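Local atomic coordinates of galectin (Danio rerio, PDB entry 6E20), a protein that binds galactoside-containing glycans as a galectin and probably takes part in innate immunity through recognition of a viral envelope glycoprotein. Residues T20-P25 against D82-I87; F77-D82 against V98-G103. All blocks are in the same frame, centred on the assembly; numbering follows the deposited sequence.

In the fold
Two neighbouring contacts show how one loop of a beta sandwich can be packed against a turn at one point and paired with a strand at another. The loop before strand 85-91 meets the turn after strand 95-99 in contact 2, then reaches contact 1, where its far end and the start of strand 85-91 pair with residues 20-25. The contacts share Asp82, their centres lie 8 Å apart, and Ile87 CD1 of contact 1 packs 3.6 Å from Phe79 CE1 of contact 2. Neither holds sugar: the Phe79 side chain is about 14 Å from a bound galactose. Phe79 nevertheless touches Pro47, on strand 40-47, which carries His44 and Asn46 of the glycan pocket.

Contact 1. Residues T20-P25 against D82-I87; sequences TGVPKP and DKEFQI
The aromatic ring of Phe85 lies across the backbone of Gly21, flat against a residue with no side chain to hold it off. Gly21 CA sits 4.0 Å from the ring centroid as a CH-pi contact over the face, and Gly21 O rests above the same ring, displaced toward its rim. Phe85 takes this course because CG stands between its own backbone N and carbonyl carbon (chi1 64°). Pro23 meets the ring at its edge instead, in its plane, with CD 3.7 Å from Phe85 CD2. Outside the two segments, Phe30 lies nearly parallel to the Phe85 ring and Phe79 meets it edge-to-face.

On the face of Thr20 and Gln86, a methyl and polar groups meet. Thr20 points CG2 at the end of the extended Glu84 chain, 3.5 Å from Glu84 CD, and turns OG1 to the amide of Gln86; the bond from Gln86 NE2 is weak, at 3.4 Å.

Val22, its CG1 anti to the backbone N, applies that methyl to the Asp82-Lys83 peptide, while CG2 lies against Glu84.

Gly21 and Phe85 form a hydrogen-bonded antiparallel pair. Phe85 N gives a nearly straight bond to Gly21 O at 2.7 Å. Gly21 N returns one to Phe85 O at 3.1 Å. Further on, Asp82 N reaches Pro23 O at 2.9 Å from above the carbonyl plane, while Asp82 OD1 makes a salt bridge to Arg127. The two Gly21-Phe85 bonds thus fix the glycine backbone over the ring, where its CA-H makes the CH-pi contact; Gly21 O merely lies over that ring while accepting from Phe85 N.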
loop_
_atom_site.group_PDB
_atom_site.type_symbol
_atom_site.label_atom_id
_atom_site.label_comp_id
_atom_site.label_asym_id
_atom_site.label_seq_id
_atom_site.Cartn_x
_atom_site.Cartn_y
_atom_site.Cartn_z
ATOM N N THR B 20 6.147 -3.654 -5.831
ATOM C CA THR B 20 6.315 -5.100 -6.113
ATOM C C THR B 20 4.989 -5.632 -6.646
ATOM O O THR B 20 3.951 -5.418 -6.007
ATOM C CB THR B 20 6.743 -5.893 -4.876
ATOM O OG1 THR B 20 7.706 -5.071 -4.222
ATOM C CG2 THR B 20 7.334 -7.239 -5.228
ATOM N N GLY B 21 5.053 -6.303 -7.780
ATOM C CA GLY B 21 3.870 -6.781 -8.496
ATOM C C GLY B 21 4.207 -7.910 -9.427
ATOM O O GLY B 21 5.398 -8.207 -9.625
ATOM N N VAL B 22 3.159 -8.528 -9.958
ATOM C CA VAL B 22 3.233 -9.592 -10.996
ATOM C C VAL B 22 2.150 -9.282 -12.012
ATOM O O VAL B 22 0.976 -9.194 -11.632
ATOM C CB VAL B 22 3.007 -10.977 -10.378
ATOM C CG1 VAL B 22 3.218 -12.082 -11.399
ATOM C CG2 VAL B 22 3.853 -11.193 -9.134
ATOM N N PRO B 23 2.497 -9.090 -13.305
ATOM C CA PRO B 23 1.472 -8.919 -14.319
ATOM C C PRO B 23 0.652 -10.217 -14.308
ATOM O O PRO B 23 1.238 -11.254 -14.127
ATOM C CB PRO B 23 2.234 -8.684 -15.629
ATOM C CG PRO B 23 3.666 -8.410 -15.212
ATOM C CD PRO B 23 3.853 -9.080 -13.870
ATOM N N LYS B 24 -0.662 -10.112 -14.462
ATOM C CA LYS B 24 -1.547 -11.298 -14.611
ATOM C C LYS B 24 -1.035 -12.148 -15.768
ATOM O O LYS B 24 -0.447 -11.628 -16.717
ATOM C CB LYS B 24 -3.003 -10.916 -14.877
ATOM C CG LYS B 24 -3.641 -9.985 -13.866
ATOM C CD LYS B 24 -3.942 -10.610 -12.549
ATOM C CE LYS B 24 -4.639 -9.671 -11.584
ATOM N NZ LYS B 24 -6.060 -9.455 -11.939
ATOM N N PRO B 25 -1.248 -13.480 -15.738
ATOM C CA PRO B 25 -0.768 -14.347 -16.816
ATOM C C PRO B 25 -1.237 -13.915 -18.213
ATOM O O PRO B 25 -0.545 -14.164 -19.153
ATOM C CB PRO B 25 -1.320 -15.741 -16.458
ATOM C CG PRO B 25 -1.559 -15.680 -14.961
ATOM C CD PRO B 25 -1.895 -14.231 -14.651
ATOM N N ASP B 82 2.986 -13.021 -15.624
ATOM C CA ASP B 82 3.082 -13.914 -14.437
ATOM C C ASP B 82 4.484 -13.902 -13.804
ATOM O O ASP B 82 4.769 -14.829 -13.043
ATOM C CB ASP B 82 2.729 -15.365 -14.778
ATOM C CG ASP B 82 2.262 -16.157 -13.563
ATOM O OD1 ASP B 82 1.807 -15.549 -12.599
ATOM O OD2 ASP B 82 2.352 -17.378 -13.592
ATOM N N LYS B 83 5.337 -12.911 -14.071
ATOM C CA LYS B 83 6.677 -12.849 -13.427
ATOM C C LYS B 83 6.733 -11.636 -12.519
ATOM O O LYS B 83 6.364 -10.546 -12.995
ATOM C CB LYS B 83 7.780 -12.825 -14.481
ATOM C CG LYS B 83 8.019 -14.200 -15.081
ATOM C CD LYS B 83 8.368 -15.211 -13.981
ATOM C CE LYS B 83 7.500 -16.434 -14.076
ATOM N NZ LYS B 83 7.514 -16.959 -15.459
ATOM N N GLU B 84 7.159 -11.836 -11.273
ATOM C CA GLU B 84 7.292 -10.744 -10.275
ATOM C C GLU B 84 8.268 -9.699 -10.809
ATOM O O GLU B 84 9.268 -10.083 -11.420
ATOM C CB GLU B 84 7.793 -11.212 -8.911
ATOM C CG GLU B 84 7.944 -10.039 -7.940
ATOM C CD GLU B 84 8.294 -10.394 -6.505
ATOM O OE1 GLU B 84 9.383 -10.011 -6.067
ATOM O OE2 GLU B 84 7.482 -11.039 -5.842
ATOM N N PHE B 85 7.956 -8.428 -10.587
ATOM C CA PHE B 85 8.856 -7.284 -10.843
ATOM C C PHE B 85 8.889 -6.398 -9.597
ATOM O O PHE B 85 7.946 -6.431 -8.750
ATOM C CB PHE B 85 8.394 -6.460 -12.044
ATOM C CG PHE B 85 7.055 -5.811 -11.826
ATOM C CD1 PHE B 85 6.927 -4.666 -11.049
ATOM C CD2 PHE B 85 5.905 -6.384 -12.339
ATOM C CE1 PHE B 85 5.684 -4.095 -10.818
ATOM C CE2 PHE B 85 4.664 -5.805 -12.111
ATOM C CZ PHE B 85 4.553 -4.669 -11.348
ATOM N N GLN B 86 9.968 -5.628 -9.521
ATOM C CA GLN B 86 10.158 -4.523 -8.566
ATOM C C GLN B 86 10.580 -3.289 -9.372
ATOM O O GLN B 86 11.493 -3.407 -10.212
ATOM C CB GLN B 86 11.131 -4.924 -7.458
ATOM C CG GLN B 86 10.837 -4.170 -6.174
ATOM C CD GLN B 86 11.664 -4.637 -5.000
ATOM O OE1 GLN B 86 12.819 -4.240 -4.845
ATOM N NE2 GLN B 86 11.045 -5.422 -4.132
ATOM N N ILE B 87 9.814 -2.212 -9.208
ATOM C CA ILE B 87 10.011 -0.862 -9.816
ATOM C C ILE B 87 10.253 0.141 -8.682
ATOM O O ILE B 87 9.568 0.053 -7.631
ATOM C CB ILE B 87 8.776 -0.475 -10.643
ATOM C CG1 ILE B 87 8.570 -1.421 -11.827
ATOM C CG2 ILE B 87 8.823 0.974 -11.088
ATOM C CD1 ILE B 87 7.173 -1.321 -12.429
#

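Contact 2. Residues F77-D82 against V98-G103; sequences FPFIQD and VTLPDG
Pro78 and Phe79 meet Leu100 and Pro101 through carbon-to-carbon packing, an example of a contact made by shape, without a hydrogen bond between the two segments. The Pro78 ring is the centre of it: its CG lies 4.0 Å from Leu100 CB and 3.8 Å from Pro101 CD, crossing both side chains at roughly right angles. Phe79 adds its far end, CZ standing 3.9 Å from Leu100 CD2. Its chi1 of -56° sets CG anti to the carbonyl carbon and sends the ring inward, where it also touches Ile87, Pro47 and Ile58.

Polar atoms touch carbon here without bonding between the segments. Asp102 OD2 lies 3.6 Å from Pro78 CB, so the carboxylate flanks the proline ring, while its other oxygen, OD1, is hydrogen-bonded to Ser104 OG. On the Pro101 side, Pro78 O comes 3.6 Å from Pro101 CG.

Backbone bonds within each segment give the partners their shape. A type I beta turn runs from Leu100 to Gly103, closed by Gly103 N to Leu100 O at 2.9 Å, and it presents Leu100, Pro101 and Asp102 together toward Pro78. Across from it, Pro78 is the centre of an inverse gamma turn, in which the bond from Phe79 N to Phe77 O is weak at 3.2 Å.

Loop 75-84 leads from strand 72-74 of one sheet to strand 85-91 of the other. Apolar closure of such a connection against the turn after strand 95-99 fits the two-sheet jelly-roll sandwich of the galectin carbohydrate-recognition domain.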
loop_
_atom_site.group_PDB
_atom_site.type_symbol
_atom_site.label_atom_id
_atom_site.label_comp_id
_atom_site.label_asym_id
_atom_site.label_seq_id
_atom_site.Cartn_x
_atom_site.Cartn_y
_atom_site.Cartn_z
ATOM N N PHE B 77 11.664 -2.988 -22.018
ATOM C CA PHE B 77 10.462 -3.714 -21.530
ATOM C C PHE B 77 10.858 -4.982 -20.790
ATOM O O PHE B 77 10.669 -6.076 -21.307
ATOM C CB PHE B 77 9.514 -4.075 -22.673
ATOM C CG PHE B 77 8.092 -4.334 -22.246
ATOM C CD1 PHE B 77 7.220 -3.279 -21.985
ATOM C CD2 PHE B 77 7.596 -5.632 -22.170
ATOM C CE1 PHE B 77 5.905 -3.528 -21.608
ATOM C CE2 PHE B 77 6.286 -5.871 -21.784
ATOM C CZ PHE B 77 5.438 -4.822 -21.513
ATOM N N PRO B 78 11.351 -4.883 -19.539
ATOM C CA PRO B 78 11.732 -6.064 -18.772
ATOM C C PRO B 78 10.564 -6.526 -17.894
ATOM O O PRO B 78 10.775 -6.708 -16.708
ATOM C CB PRO B 78 12.897 -5.518 -17.931
ATOM C CG PRO B 78 12.427 -4.111 -17.596
ATOM C CD PRO B 78 11.629 -3.642 -18.801
ATOM N N PHE B 79 9.360 -6.615 -18.460
ATOM C CA PHE B 79 8.189 -7.228 -17.790
ATOM C C PHE B 79 7.817 -8.501 -18.525
ATOM O O PHE B 79 7.961 -8.560 -19.758
ATOM C CB PHE B 79 6.985 -6.288 -17.740
ATOM C CG PHE B 79 7.331 -4.981 -17.080
ATOM C CD1 PHE B 79 7.435 -4.902 -15.699
ATOM C CD2 PHE B 79 7.576 -3.844 -17.836
ATOM C CE1 PHE B 79 7.763 -3.704 -15.079
ATOM C CE2 PHE B 79 7.914 -2.649 -17.214
ATOM C CZ PHE B 79 8.015 -2.589 -15.840
ATOM N N ILE B 80 7.290 -9.468 -17.777
ATOM C CA ILE B 80 6.776 -10.733 -18.353
ATOM C C ILE B 80 5.501 -11.100 -17.631
ATOM O O ILE B 80 5.485 -11.018 -16.376
ATOM C CB ILE B 80 7.798 -11.878 -18.238
ATOM C CG1 ILE B 80 9.132 -11.548 -18.916
ATOM C CG2 ILE B 80 7.201 -13.156 -18.787
ATOM C CD1 ILE B 80 10.300 -12.308 -18.341
ATOM N N GLN B 81 4.522 -11.579 -18.406
ATOM C CA GLN B 81 3.253 -12.147 -17.879
ATOM C C GLN B 81 3.627 -13.160 -16.784
ATOM O O GLN B 81 4.541 -14.014 -17.013
ATOM C CB GLN B 81 2.394 -12.757 -18.996
ATOM C CG GLN B 81 1.845 -11.759 -20.023
ATOM C CD GLN B 81 2.722 -11.505 -21.236
ATOM O OE1 GLN B 81 3.958 -11.530 -21.171
ATOM N NE2 GLN B 81 2.089 -11.237 -22.371
ATOM N N ASP B 82 2.986 -13.021 -15.624
ATOM C CA ASP B 82 3.082 -13.914 -14.437
ATOM C C ASP B 82 4.484 -13.902 -13.804
ATOM O O ASP B 82 4.769 -14.829 -13.043
ATOM C CB ASP B 82 2.729 -15.365 -14.778
ATOM C CG ASP B 82 2.262 -16.157 -13.563
ATOM O OD1 ASP B 82 1.807 -15.549 -12.599
ATOM O OD2 ASP B 82 2.352 -17.378 -13.592
ATOM N N VAL B 98 12.152 6.599 -12.833
ATOM C CA VAL B 98 11.723 5.186 -12.691
ATOM C C VAL B 98 12.935 4.301 -12.919
ATOM O O VAL B 98 13.514 4.374 -14.011
ATOM C CB VAL B 98 10.607 4.833 -13.681
ATOM C CG1 VAL B 98 10.110 3.412 -13.473
ATOM C CG2 VAL B 98 9.484 5.844 -13.595
ATOM N N THR B 99 13.268 3.485 -11.933
ATOM C CA THR B 99 14.252 2.391 -12.080
ATOM C C THR B 99 13.451 1.105 -12.312
ATOM O O THR B 99 12.620 0.727 -11.461
ATOM C CB THR B 99 15.244 2.368 -10.908
ATOM O OG1 THR B 99 15.729 3.710 -10.726
ATOM C CG2 THR B 99 16.375 1.391 -11.128
ATOM N N LEU B 100 13.697 0.486 -13.455
ATOM C CA LEU B 100 13.037 -0.758 -13.891
ATOM C C LEU B 100 13.787 -1.942 -13.303
ATOM O O LEU B 100 14.917 -1.771 -12.851
ATOM C CB LEU B 100 13.076 -0.763 -15.413
ATOM C CG LEU B 100 12.198 0.306 -16.041
ATOM C CD1 LEU B 100 12.248 0.202 -17.550
ATOM C CD2 LEU B 100 10.773 0.181 -15.526
ATOM N N PRO B 101 13.178 -3.157 -13.329
ATOM C CA PRO B 101 13.792 -4.364 -12.774
ATOM C C PRO B 101 15.241 -4.558 -13.238
ATOM O O PRO B 101 16.076 -4.824 -12.417
ATOM C CB PRO B 101 12.940 -5.529 -13.298
ATOM C CG PRO B 101 11.605 -4.911 -13.648
ATOM C CD PRO B 101 11.858 -3.436 -13.914
ATOM N N ASP B 102 15.502 -4.388 -14.535
ATOM C CA ASP B 102 16.836 -4.654 -15.128
ATOM C C ASP B 102 17.782 -3.467 -14.877
ATOM O O ASP B 102 18.764 -3.356 -15.612
ATOM C CB ASP B 102 16.695 -4.978 -16.618
ATOM C CG ASP B 102 16.213 -3.799 -17.443
ATOM O OD1 ASP B 102 15.987 -2.734 -16.838
ATOM O OD2 ASP B 102 16.027 -3.966 -18.674
ATOM N N GLY B 103 17.495 -2.594 -13.908
ATOM C CA GLY B 103 18.397 -1.486 -13.519
ATOM C C GLY B 103 18.347 -0.310 -14.490
ATOM O O GLY B 103 18.919 0.747 -14.171
#